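Local coordinates for binding domain (Hc) of Paraclostridial Mosquitocidal Protein 1 (Paraclostridium bifermentans, PDB 6HOX) that forms the receptor-binding part of a botulinum-like neurotoxin that targets Anopheles mosquitoes, probably directing the toxin to host nerve cells, at residues Y264-Q268 against A269-G273. Numbering follows the deposited sequence.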
ATOM      1  N   TYR A 264       0.773 -14.769   5.050  1.00 24.45           N
ATOM      2  CA  TYR A 264       1.774 -15.332   4.174  1.00 26.34           C
ATOM      3  C   TYR A 264       3.026 -14.473   4.287  1.00 25.96           C
ATOM      4  O   TYR A 264       2.955 -13.239   4.277  1.00 26.73           O
ATOM      5  CB  TYR A 264       1.280 -15.397   2.724  1.00 27.75           C
ATOM      6  CG  TYR A 264      -0.033 -16.120   2.578  1.00 28.61           C
ATOM      7  CD1 TYR A 264      -0.097 -17.503   2.557  1.00 30.08           C
ATOM      8  CD2 TYR A 264      -1.222 -15.417   2.485  1.00 30.04           C
ATOM      9  CE1 TYR A 264      -1.310 -18.163   2.437  1.00 31.14           C
ATOM     10  CE2 TYR A 264      -2.445 -16.063   2.371  1.00 29.88           C
ATOM     11  CZ  TYR A 264      -2.491 -17.442   2.358  1.00 32.85           C
ATOM     12  OH  TYR A 264      -3.701 -18.075   2.235  1.00 35.64           O
ATOM     13  N   MET A 265       4.171 -15.139   4.369  1.00 25.24           N
ATOM     14  CA  MET A 265       5.425 -14.475   4.546  1.00 27.01           C
ATOM     15  C   MET A 265       6.211 -14.639   3.252  1.00 27.33           C
ATOM     16  O   MET A 265       6.368 -15.771   2.776  1.00 27.91           O
ATOM     17  CB  MET A 265       6.182 -15.072   5.737  1.00 29.12           C
ATOM     18  CG  MET A 265       7.507 -14.422   6.014  1.00 28.07           C
ATOM     19  SD  MET A 265       8.254 -15.156   7.465  1.00 30.33           S
ATOM     20  CE  MET A 265       9.681 -14.090   7.634  1.00 31.69           C
ATOM     21  N   ILE A 266       6.657 -13.496   2.702  1.00 27.65           N
ATOM     22  CA  ILE A 266       7.235 -13.381   1.368  1.00 27.05           C
ATOM     23  C   ILE A 266       8.553 -12.603   1.423  1.00 24.93           C
ATOM     24  O   ILE A 266       8.686 -11.589   2.109  1.00 23.30           O
ATOM     25  CB  ILE A 266       6.231 -12.689   0.428  1.00 29.90           C
ATOM     26  CG1 ILE A 266       4.992 -13.560   0.217  1.00 31.76           C
ATOM     27  CG2 ILE A 266       6.902 -12.296  -0.878  1.00 30.55           C
ATOM     28  CD1 ILE A 266       3.833 -12.843  -0.434  1.00 35.01           C
ATOM     29  N   ASN A 267       9.516 -13.072   0.630  1.00 25.63           N
ATOM     30  CA  ASN A 267      10.777 -12.403   0.452  1.00 24.91           C
ATOM     31  C   ASN A 267      10.665 -11.478  -0.753  1.00 24.82           C
ATOM     32  O   ASN A 267      10.158 -11.883  -1.789  1.00 24.97           O
ATOM     33  CB  ASN A 267      11.931 -13.377   0.232  1.00 25.21           C
ATOM     34  CG  ASN A 267      13.267 -12.669   0.268  1.00 26.47           C
ATOM     35  OD1 ASN A 267      13.719 -12.134  -0.739  1.00 27.59           O
ATOM     36  ND2 ASN A 267      13.895 -12.644   1.428  1.00 28.58           N
ATOM     37  N   GLN A 268      11.163 -10.245  -0.601  1.00 25.81           N
ATOM     38  CA  GLN A 268      10.977  -9.224  -1.618  1.00 25.39           C
ATOM     39  C   GLN A 268      11.595  -9.674  -2.948  1.00 27.07           C
ATOM     40  O   GLN A 268      11.110  -9.294  -3.997  1.00 27.33           O
ATOM     41  CB  GLN A 268      11.539  -7.882  -1.160  1.00 25.73           C
ATOM     42  CG  GLN A 268      11.341  -6.768  -2.180  1.00 26.13           C
ATOM     43  CD  GLN A 268      11.859  -5.466  -1.640  1.00 26.00           C
ATOM     44  OE1 GLN A 268      13.062  -5.288  -1.461  1.00 25.27           O
ATOM     45  NE2 GLN A 268      10.940  -4.584  -1.278  1.00 25.18           N
ATOM     46  N   ALA A 269      12.645 -10.498  -2.903  1.00 26.45           N
ATOM     47  CA  ALA A 269      13.369 -10.879  -4.105  1.00 29.17           C
ATOM     48  C   ALA A 269      12.552 -11.860  -4.958  1.00 28.54           C
ATOM     49  O   ALA A 269      12.801 -11.946  -6.128  1.00 31.54           O
ATOM     50  CB  ALA A 269      14.735 -11.438  -3.751  1.00 29.76           C
ATOM     51  N   ILE A 270      11.579 -12.575  -4.373  1.00 30.24           N
ATOM     52  CA  ILE A 270      10.748 -13.546  -5.100  1.00 30.77           C
ATOM     53  C   ILE A 270       9.316 -13.415  -4.609  1.00 29.95           C
ATOM     54  O   ILE A 270       8.878 -14.184  -3.757  1.00 27.61           O
ATOM     55  CB  ILE A 270      11.242 -14.996  -4.903  1.00 35.27           C
ATOM     56  CG1 ILE A 270      12.726 -15.139  -5.223  1.00 37.90           C
ATOM     57  CG2 ILE A 270      10.419 -15.984  -5.711  1.00 35.65           C
ATOM     58  CD1 ILE A 270      13.595 -14.978  -4.007  1.00 41.12           C
ATOM     59  N   LEU A 271       8.589 -12.450  -5.173  1.00 30.20           N
ATOM     60  CA  LEU A 271       7.264 -12.096  -4.675  1.00 29.16           C
ATOM     61  C   LEU A 271       6.289 -13.271  -4.801  1.00 28.36           C
ATOM     62  O   LEU A 271       5.494 -13.500  -3.902  1.00 30.11           O
ATOM     63  CB  LEU A 271       6.763 -10.879  -5.451  1.00 30.18           C
ATOM     64  CG  LEU A 271       7.514  -9.588  -5.142  1.00 31.49           C
ATOM     65  CD1 LEU A 271       7.119  -8.500  -6.128  1.00 32.23           C
ATOM     66  CD2 LEU A 271       7.254  -9.153  -3.709  1.00 32.50           C
ATOM     67  N   GLY A 272       6.396 -14.022  -5.904  1.00 28.14           N
ATOM     68  CA  GLY A 272       5.528 -15.162  -6.195  1.00 28.85           C
ATOM     69  C   GLY A 272       6.051 -16.490  -5.657  1.00 30.21           C
ATOM     70  O   GLY A 272       5.453 -17.553  -5.917  1.00 29.08           O
ATOM     71  N   GLY A 273       7.139 -16.453  -4.882  1.00 30.52           N
ATOM     72  CA  GLY A 273       7.731 -17.672  -4.288  1.00 29.01           C
ATOM     73  C   GLY A 273       7.051 -18.030  -2.969  1.00 28.43           C
ATOM     74  O   GLY A 273       7.112 -17.265  -2.018  1.00 29.97           O
TER
HETATM   75  O   HOH W   1       8.925 -15.142  -1.265  1.00 26.43           O
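N267 meets A269 and I270 in a local turn contact, an Asx turn built on a type I beta turn, where strand 263-267 ends in the beta-trefoil-type C-terminal part of the receptor-binding domain. It illustrates how one asparagine can close a strand with both of its carbonyls. A chi1 of -171° turns CG away from the backbone N, onto the side from which the chain continues, and there OD1 can meet the next turn of main chain. It accepts the backbone N of A269 at 2.9 Å, in a fairly straight bond whose donor is tilted 28° from the amide carbonyl plane. The main-chain O of N267 takes N of I270 at 3.0 Å, the bond that closes the first type I turn. Two successive backbone N-H groups are thus held by a single residue.

A second type I turn follows from I270 to G273, closed by G273 N on I270 O at 3.1 Å. A water ties this turn back to the strand: it accepts from N267 N at 2.9 Å and donates to the carbonyl oxygens of I270 and G273, giving the N-H of the last strand residue a partner that the returning chain does not offer directly. CG2 of I266 rests against the main chain of L271, 3.5 Å from its O, with one looser apolar touch, to L271 CD2 at 4.2 Å.

Strand 435-438 runs antiparallel alongside strand 263-267, which also pairs antiparallel with strand 316-320. Side-chain amides bind the chain leading into strand 435-438, and Y436 within it: ND2 of N267 bonds to K432 O at the end of helix 427-432, while Q268 gives NE2 to Y436 OH and OE1 accepts from N434 ND2. I270 packs on I398 of strand 394-398, and A269 touches T431 of helix 427-432.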